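PDB 6L0I: dihydroorotase, which catalyses the zinc-dependent interconversion of N-carbamoyl-L-aspartate and (S)-dihydroorotate, the third step of de novo pyrimidine biosynthesis. Local coordinates for residues M22-T27 with Q62-K67; G8-M13 with G302-F307. One frame throughout, in Å; residues are numbered along the deposited sequence.

Contact 1. Residues M22-T27 with Q62-K67; sequences MCELVT and QKLAPK
Thr-27 and Ala-65 bring their CA atoms to 6.6 Å, and one helical turn earlier Glu-24 CA stands 6.8 Å from Leu-64 CA, so a turn of helix 20-32 faces the final residue of helix 51-64 and the one after it. Ala-65 leaves helical geometry (phi -146°), and the approach therefore falls where the second helix ends.

Leu-64 has the largest share of the contact (84 of 200 Å²). With CB already directed at helix 20-32, CG anti to the carbonyl carbon (chi1 -65°) carries the branched end there, and the methyls part. CD1 reaches Cys-23 SG at 3.9 Å, while CD2 rests 3.7 Å from Glu-24 CG, touching the aliphatic part of that extended chain rather than its carboxylate. Thr-27 crosses Leu-64 at about a right angle; its OG1 sits 3.3 Å from Leu-64 CB and 3.6 Å from Leu-64 CD1. Beside this, the Ala-65 CB methyl faces the backbone oxygen Thr-27 O at 4.0 Å. Leu-61, one turn back on helix 51-64, continues the packing against Cys-23 and Thr-27.

The two helices each follow a strand of one parallel sheet, 11-15 and 37-40, as neighbouring outer helices of a TIM barrel do. Since the segments share no hydrogen bond or salt bridge, the junction rests on van der Waals packing, graded from buried Cys-23 and Thr-27 to exposed Glu-24.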
ATOM      1  N   MET A  22     -21.510  14.956  -9.446  1.00 27.40           N
ATOM      2  CA  MET A  22     -20.050  14.939  -9.467  1.00 23.57           C
ATOM      3  C   MET A  22     -19.521  15.674 -10.687  1.00 19.98           C
ATOM      4  O   MET A  22     -18.579  16.469 -10.596  1.00 19.85           O
ATOM      5  CB  MET A  22     -19.535  13.501  -9.477  1.00 26.19           C
ATOM      6  CG  MET A  22     -18.009  13.456  -9.485  1.00 24.58           C
ATOM      7  SD  MET A  22     -17.496  13.618  -7.784  1.00 32.66           S
ATOM      8  CE  MET A  22     -16.621  15.108  -7.758  1.00 21.77           C
ATOM      9  N   CYS A  23     -20.117  15.390 -11.847  1.00 23.76           N
ATOM     10  CA  CYS A  23     -19.729  16.039 -13.094  1.00 26.07           C
ATOM     11  C   CYS A  23     -19.918  17.553 -13.031  1.00 23.74           C
ATOM     12  O   CYS A  23     -19.020  18.317 -13.393  1.00 23.56           O
ATOM     13  CB  CYS A  23     -20.542  15.438 -14.235  1.00 26.06           C
ATOM     14  SG  CYS A  23     -20.034  16.004 -15.839  1.00 22.90           S
ATOM     15  N   GLU A  24     -21.072  18.006 -12.550  1.00 26.71           N
ATOM     16  CA  GLU A  24     -21.285  19.441 -12.379  1.00 28.31           C
ATOM     17  C   GLU A  24     -20.204  20.095 -11.519  1.00 28.74           C
ATOM     18  O   GLU A  24     -19.810  21.240 -11.777  1.00 28.42           O
ATOM     19  CB  GLU A  24     -22.660  19.678 -11.778  1.00 29.88           C
ATOM     20  CG  GLU A  24     -23.762  19.418 -12.774  1.00 34.22           C
ATOM     21  CD  GLU A  24     -25.108  19.429 -12.121  1.00 38.49           C
ATOM     22  OE1 GLU A  24     -25.171  19.733 -10.906  1.00 44.97           O
ATOM     23  OE2 GLU A  24     -26.097  19.120 -12.815  1.00 45.07           O
ATOM     24  N   LEU A  25     -19.701  19.390 -10.498  1.00 25.41           N
ATOM     25  CA  LEU A  25     -18.660  19.985  -9.662  1.00 23.28           C
ATOM     26  C   LEU A  25     -17.311  19.977 -10.371  1.00 23.93           C
ATOM     27  O   LEU A  25     -16.516  20.909 -10.212  1.00 25.52           O
ATOM     28  CB  LEU A  25     -18.581  19.239  -8.321  1.00 23.44           C
ATOM     29  CG  LEU A  25     -17.451  19.492  -7.305  1.00 32.49           C
ATOM     30  CD1 LEU A  25     -17.498  20.888  -6.689  1.00 32.81           C
ATOM     31  CD2 LEU A  25     -17.463  18.442  -6.194  1.00 29.77           C
ATOM     32  N   VAL A  26     -17.041  18.952 -11.174  1.00 22.47           N
ATOM     33  CA  VAL A  26     -15.668  18.673 -11.598  1.00 26.37           C
ATOM     34  C   VAL A  26     -15.326  19.372 -12.895  1.00 19.61           C
ATOM     35  O   VAL A  26     -14.264  19.988 -13.006  1.00 23.08           O
ATOM     36  CB  VAL A  26     -15.436  17.148 -11.729  1.00 29.01           C
ATOM     37  CG1 VAL A  26     -14.190  16.868 -12.542  1.00 22.52           C
ATOM     38  CG2 VAL A  26     -15.271  16.551 -10.375  1.00 26.69           C
ATOM     39  N   THR A  27     -16.195  19.247 -13.896  1.00 21.94           N
ATOM     40  CA  THR A  27     -15.844  19.719 -15.231  1.00 29.69           C
ATOM     41  C   THR A  27     -15.551  21.217 -15.322  1.00 24.15           C
ATOM     42  O   THR A  27     -14.698  21.577 -16.153  1.00 29.36           O
ATOM     43  CB  THR A  27     -16.931  19.324 -16.241  1.00 24.52           C
ATOM     44  OG1 THR A  27     -18.000  20.265 -16.187  1.00 38.87           O
ATOM     45  CG2 THR A  27     -17.467  17.988 -15.921  1.00 17.67           C
ATOM     46  N   GLN A  62     -19.987  20.355 -22.549  1.00 27.68           N
ATOM     47  CA  GLN A  62     -19.807  21.682 -23.140  1.00 29.84           C
ATOM     48  C   GLN A  62     -20.726  22.707 -22.491  1.00 28.27           C
ATOM     49  O   GLN A  62     -20.323  23.853 -22.270  1.00 31.84           O
ATOM     50  CB  GLN A  62     -20.055  21.648 -24.645  1.00 24.84           C
ATOM     51  CG  GLN A  62     -18.903  21.125 -25.475  1.00 29.89           C
ATOM     52  CD  GLN A  62     -17.668  22.034 -25.501  1.00 31.98           C
ATOM     53  OE1 GLN A  62     -17.518  22.970 -24.696  1.00 29.38           O
ATOM     54  NE2 GLN A  62     -16.765  21.743 -26.435  1.00 32.60           N
ATOM     55  N   LYS A  63     -21.962  22.312 -22.179  1.00 27.35           N
ATOM     56  CA  LYS A  63     -22.857  23.200 -21.445  1.00 33.66           C
ATOM     57  C   LYS A  63     -22.273  23.601 -20.095  1.00 31.84           C
ATOM     58  O   LYS A  63     -22.472  24.737 -19.652  1.00 28.96           O
ATOM     59  CB  LYS A  63     -24.222  22.533 -21.265  1.00 31.48           C
ATOM     60  CG  LYS A  63     -25.112  23.194 -20.225  1.00 38.82           C
ATOM     61  CD  LYS A  63     -25.739  24.495 -20.739  1.00 46.90           C
ATOM     62  CE  LYS A  63     -26.423  25.290 -19.616  1.00 48.39           C
ATOM     63  NZ  LYS A  63     -27.317  24.457 -18.745  1.00 45.03           N
ATOM     64  N   LEU A  64     -21.544  22.696 -19.429  1.00 30.19           N
ATOM     65  CA  LEU A  64     -20.997  23.002 -18.110  1.00 20.90           C
ATOM     66  C   LEU A  64     -19.714  23.811 -18.184  1.00 28.41           C
ATOM     67  O   LEU A  64     -19.374  24.512 -17.221  1.00 32.31           O
ATOM     68  CB  LEU A  64     -20.727  21.716 -17.333  1.00 28.13           C
ATOM     69  CG  LEU A  64     -21.938  20.865 -16.968  1.00 26.04           C
ATOM     70  CD1 LEU A  64     -21.502  19.453 -16.780  1.00 22.09           C
ATOM     71  CD2 LEU A  64     -22.604  21.412 -15.704  1.00 29.83           C
ATOM     72  N   ALA A  65     -18.975  23.709 -19.285  1.00 27.29           N
ATOM     73  CA  ALA A  65     -17.729  24.454 -19.465  1.00 29.92           C
ATOM     74  C   ALA A  65     -17.587  24.824 -20.937  1.00 29.01           C
ATOM     75  O   ALA A  65     -16.899  24.141 -21.710  1.00 27.50           O
ATOM     76  CB  ALA A  65     -16.524  23.647 -18.982  1.00 32.24           C
ATOM     77  N   PRO A  66     -18.237  25.916 -21.365  1.00 30.08           N
ATOM     78  CA  PRO A  66     -18.245  26.265 -22.804  1.00 29.18           C
ATOM     79  C   PRO A  66     -16.877  26.586 -23.398  1.00 28.14           C
ATOM     80  O   PRO A  66     -16.703  26.463 -24.620  1.00 31.13           O
ATOM     81  CB  PRO A  66     -19.178  27.487 -22.859  1.00 24.63           C
ATOM     82  CG  PRO A  66     -20.060  27.353 -21.677  1.00 26.78           C
ATOM     83  CD  PRO A  66     -19.221  26.703 -20.595  1.00 27.14           C
ATOM     84  N   LYS A  67     -15.904  27.003 -22.593  1.00 28.19           N
ATOM     85  CA  LYS A  67     -14.600  27.364 -23.138  1.00 32.08           C
ATOM     86  C   LYS A  67     -13.581  26.228 -23.075  1.00 33.50           C
ATOM     87  O   LYS A  67     -12.419  26.423 -23.457  1.00 30.66           O
ATOM     88  CB  LYS A  67     -14.062  28.609 -22.422  1.00 37.48           C
ATOM     89  CG  LYS A  67     -14.908  29.867 -22.690  1.00 37.22           C
ATOM     90  CD  LYS A  67     -14.413  31.068 -21.886  1.00 46.29           C
ATOM     91  CE  LYS A  67     -15.472  32.170 -21.775  1.00 46.48           C
ATOM     92  NZ  LYS A  67     -15.559  32.692 -20.376  1.00 44.29           N
TER

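Contact 2. Residues G8-M13 with G302-F307; sequences GLTCDM and GFVSDF
Ser-305 holds OG anti to its own backbone N (chi1 -159°), which carries the hydroxyl to Leu-9 O. Val-304 turns CG1 anti to N in the same way, laying that methyl beside Thr-10 CG2 at 3.5 Å, with the two side chains pointing alike. The Ser-305 OG to Leu-9 O bond is short, 2.6 Å, but the hydroxyl donates from well above the carbonyl plane, with a C=O...donor angle of 109°. Cys-11 N donates to Val-304 O at 2.8 Å almost head-on to the carbonyl (C=O...donor angle 169°), although the N-H itself is bent away from the line. A wider pi-type turn, marked by Phe-307 N to Gly-302 O at 3.1 Å, spans this part of helix 300-312. Thr-10 OG1 is occupied with Gly-34 O and Ser-36 N. Replacing Ser-305 by alanine would probably leave Leu-9 O without its hydroxyl donor and weaken the tie of this loop to the helix. Near the start of strand 11-15, a side-chain donor and a helix carbonyl thus pair with strand-entry backbone, satisfying polar groups in a buried join between the first barrel strand and a late helix.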
ATOM      1  N   GLY A   8       0.258  28.934 -23.092  1.00 35.71           N
ATOM      2  CA  GLY A   8      -0.516  28.745 -24.306  1.00 26.51           C
ATOM      3  C   GLY A   8      -1.769  27.924 -24.062  1.00 33.69           C
ATOM      4  O   GLY A   8      -2.480  28.107 -23.063  1.00 30.67           O
ATOM      5  N   LEU A   9      -2.053  27.010 -25.002  1.00 31.19           N
ATOM      6  CA  LEU A   9      -3.243  26.153 -24.953  1.00 31.48           C
ATOM      7  C   LEU A   9      -2.862  24.849 -24.255  1.00 28.51           C
ATOM      8  O   LEU A   9      -2.404  23.895 -24.881  1.00 30.90           O
ATOM      9  CB  LEU A   9      -3.800  25.905 -26.354  1.00 27.96           C
ATOM     10  CG  LEU A   9      -4.427  27.082 -27.126  1.00 36.12           C
ATOM     11  CD1 LEU A   9      -4.393  26.822 -28.627  1.00 28.94           C
ATOM     12  CD2 LEU A   9      -5.865  27.386 -26.665  1.00 31.71           C
ATOM     13  N   THR A  10      -3.060  24.811 -22.937  1.00 27.14           N
ATOM     14  CA  THR A  10      -2.635  23.681 -22.121  1.00 24.86           C
ATOM     15  C   THR A  10      -3.491  22.441 -22.378  1.00 23.15           C
ATOM     16  O   THR A  10      -4.669  22.528 -22.745  1.00 21.79           O
ATOM     17  CB  THR A  10      -2.699  24.046 -20.643  1.00 23.35           C
ATOM     18  OG1 THR A  10      -4.001  24.558 -20.342  1.00 24.14           O
ATOM     19  CG2 THR A  10      -1.655  25.099 -20.303  1.00 24.54           C
ATOM     20  N   CYS A  11      -2.881  21.277 -22.135  1.00 25.38           N
ATOM     21  CA  CYS A  11      -3.398  19.965 -22.517  1.00 22.80           C
ATOM     22  C   CYS A  11      -3.294  18.997 -21.348  1.00 24.47           C
ATOM     23  O   CYS A  11      -2.190  18.750 -20.850  1.00 24.57           O
ATOM     24  CB  CYS A  11      -2.599  19.395 -23.693  1.00 20.96           C
ATOM     25  SG  CYS A  11      -3.349  19.706 -25.211  1.00 48.22           S
ATOM     26  N   ASP A  12      -4.430  18.412 -20.959  1.00 23.15           N
ATOM     27  CA  ASP A  12      -4.504  17.294 -20.014  1.00 22.15           C
ATOM     28  C   ASP A  12      -5.140  16.113 -20.759  1.00 19.46           C
ATOM     29  O   ASP A  12      -6.358  16.053 -20.934  1.00 20.44           O
ATOM     30  CB  ASP A  12      -5.292  17.692 -18.763  1.00 22.18           C
ATOM     31  CG  ASP A  12      -5.347  16.589 -17.699  1.00 18.30           C
ATOM     32  OD1 ASP A  12      -4.762  15.509 -17.882  1.00 15.15           O
ATOM     33  OD2 ASP A  12      -5.995  16.826 -16.656  1.00 22.39           O
ATOM     34  N   MET A  13      -4.309  15.174 -21.206  1.00 19.70           N
ATOM     35  CA  MET A  13      -4.759  14.054 -22.012  1.00 18.98           C
ATOM     36  C   MET A  13      -5.168  12.828 -21.174  1.00 20.84           C
ATOM     37  O   MET A  13      -5.052  11.699 -21.661  1.00 23.04           O
ATOM     38  CB  MET A  13      -3.673  13.688 -23.028  1.00 16.78           C
ATOM     39  CG  MET A  13      -3.404  14.811 -24.073  1.00 21.84           C
ATOM     40  SD  MET A  13      -4.898  15.731 -24.572  1.00 23.56           S
ATOM     41  CE  MET A  13      -4.404  16.367 -26.181  1.00 29.26           C
ATOM     42  N   GLY A 302       6.377  22.575 -23.165  1.00 28.03           N
ATOM     43  CA  GLY A 302       6.331  21.359 -23.963  1.00 29.82           C
ATOM     44  C   GLY A 302       5.579  20.236 -23.268  1.00 29.74           C
ATOM     45  O   GLY A 302       4.743  19.559 -23.874  1.00 30.89           O
ATOM     46  N   PHE A 303       5.854  20.031 -21.979  1.00 28.92           N
ATOM     47  CA  PHE A 303       5.225  18.924 -21.260  1.00 29.48           C
ATOM     48  C   PHE A 303       3.720  19.128 -21.144  1.00 23.94           C
ATOM     49  O   PHE A 303       2.940  18.180 -21.276  1.00 24.54           O
ATOM     50  CB  PHE A 303       5.864  18.776 -19.880  1.00 26.96           C
ATOM     51  CG  PHE A 303       5.270  17.683 -19.051  1.00 25.17           C
ATOM     52  CD1 PHE A 303       5.470  16.354 -19.384  1.00 25.21           C
ATOM     53  CD2 PHE A 303       4.502  17.982 -17.943  1.00 25.23           C
ATOM     54  CE1 PHE A 303       4.919  15.334 -18.620  1.00 20.23           C
ATOM     55  CE2 PHE A 303       3.937  16.967 -17.169  1.00 25.83           C
ATOM     56  CZ  PHE A 303       4.149  15.641 -17.517  1.00 21.80           C
ATOM     57  N   VAL A 304       3.292  20.376 -20.968  1.00 21.70           N
ATOM     58  CA  VAL A 304       1.905  20.693 -20.639  1.00 24.33           C
ATOM     59  C   VAL A 304       1.102  21.200 -21.842  1.00 25.07           C
ATOM     60  O   VAL A 304      -0.137  21.238 -21.774  1.00 26.80           O
ATOM     61  CB  VAL A 304       1.904  21.686 -19.452  1.00 32.22           C
ATOM     62  CG1 VAL A 304       0.696  22.593 -19.418  1.00 35.26           C
ATOM     63  CG2 VAL A 304       2.047  20.918 -18.142  1.00 19.67           C
ATOM     64  N   SER A 305       1.753  21.501 -22.966  1.00 28.35           N
ATOM     65  CA  SER A 305       1.042  22.020 -24.131  1.00 26.50           C
ATOM     66  C   SER A 305       1.487  21.379 -25.443  1.00 25.58           C
ATOM     67  O   SER A 305       0.718  20.655 -26.080  1.00 25.84           O
ATOM     68  CB  SER A 305       1.232  23.535 -24.209  1.00 27.18           C
ATOM     69  OG  SER A 305       0.216  24.121 -24.989  1.00 28.58           O
ATOM     70  N   ASP A 306       2.736  21.632 -25.840  1.00 29.55           N
ATOM     71  CA  ASP A 306       3.198  21.315 -27.192  1.00 31.41           C
ATOM     72  C   ASP A 306       3.036  19.835 -27.523  1.00 28.87           C
ATOM     73  O   ASP A 306       2.395  19.471 -28.521  1.00 26.08           O
ATOM     74  CB  ASP A 306       4.662  21.739 -27.355  1.00 28.53           C
ATOM     75  CG  ASP A 306       4.868  23.233 -27.126  1.00 34.40           C
ATOM     76  OD1 ASP A 306       3.867  23.977 -27.178  1.00 31.53           O
ATOM     77  OD2 ASP A 306       6.024  23.664 -26.893  1.00 40.71           O
ATOM     78  N   PHE A 307       3.631  18.962 -26.702  1.00 26.45           N
ATOM     79  CA  PHE A 307       3.731  17.558 -27.082  1.00 23.43           C
ATOM     80  C   PHE A 307       2.369  16.886 -27.145  1.00 24.88           C
ATOM     81  O   PHE A 307       2.158  16.013 -27.989  1.00 28.89           O
ATOM     82  CB  PHE A 307       4.669  16.827 -26.122  1.00 28.55           C
ATOM     83  CG  PHE A 307       6.052  17.433 -26.057  1.00 33.73           C
ATOM     84  CD1 PHE A 307       6.627  18.006 -27.185  1.00 35.67           C
ATOM     85  CD2 PHE A 307       6.769  17.443 -24.873  1.00 32.14           C
ATOM     86  CE1 PHE A 307       7.887  18.563 -27.129  1.00 30.95           C
ATOM     87  CE2 PHE A 307       8.025  18.011 -24.811  1.00 32.95           C
ATOM     88  CZ  PHE A 307       8.584  18.569 -25.940  1.00 33.39           C
TER

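Strand 11-15 and helix 20-32 follow one another in the chain, so the contacts involve consecutive barrel elements, although their centres lie about 20 Å apart. The centre of contact 2 lies about 12 Å from the chain centre, that of contact 1 about 18 Å; contact 2 has no exposed touching residue, while contact 1 reaches solvent at one edge. Helix against helix outside the barrel relies on side-chain packing, whereas the entry to strand 11-15 meets helix 300-312 through two hydrogen bonds involving backbone atoms, with a methyl contact beside them. Contact 1 joins segments 35 residues apart, on helices before and after strand 37-40, nested within the loop that contact 2 closes.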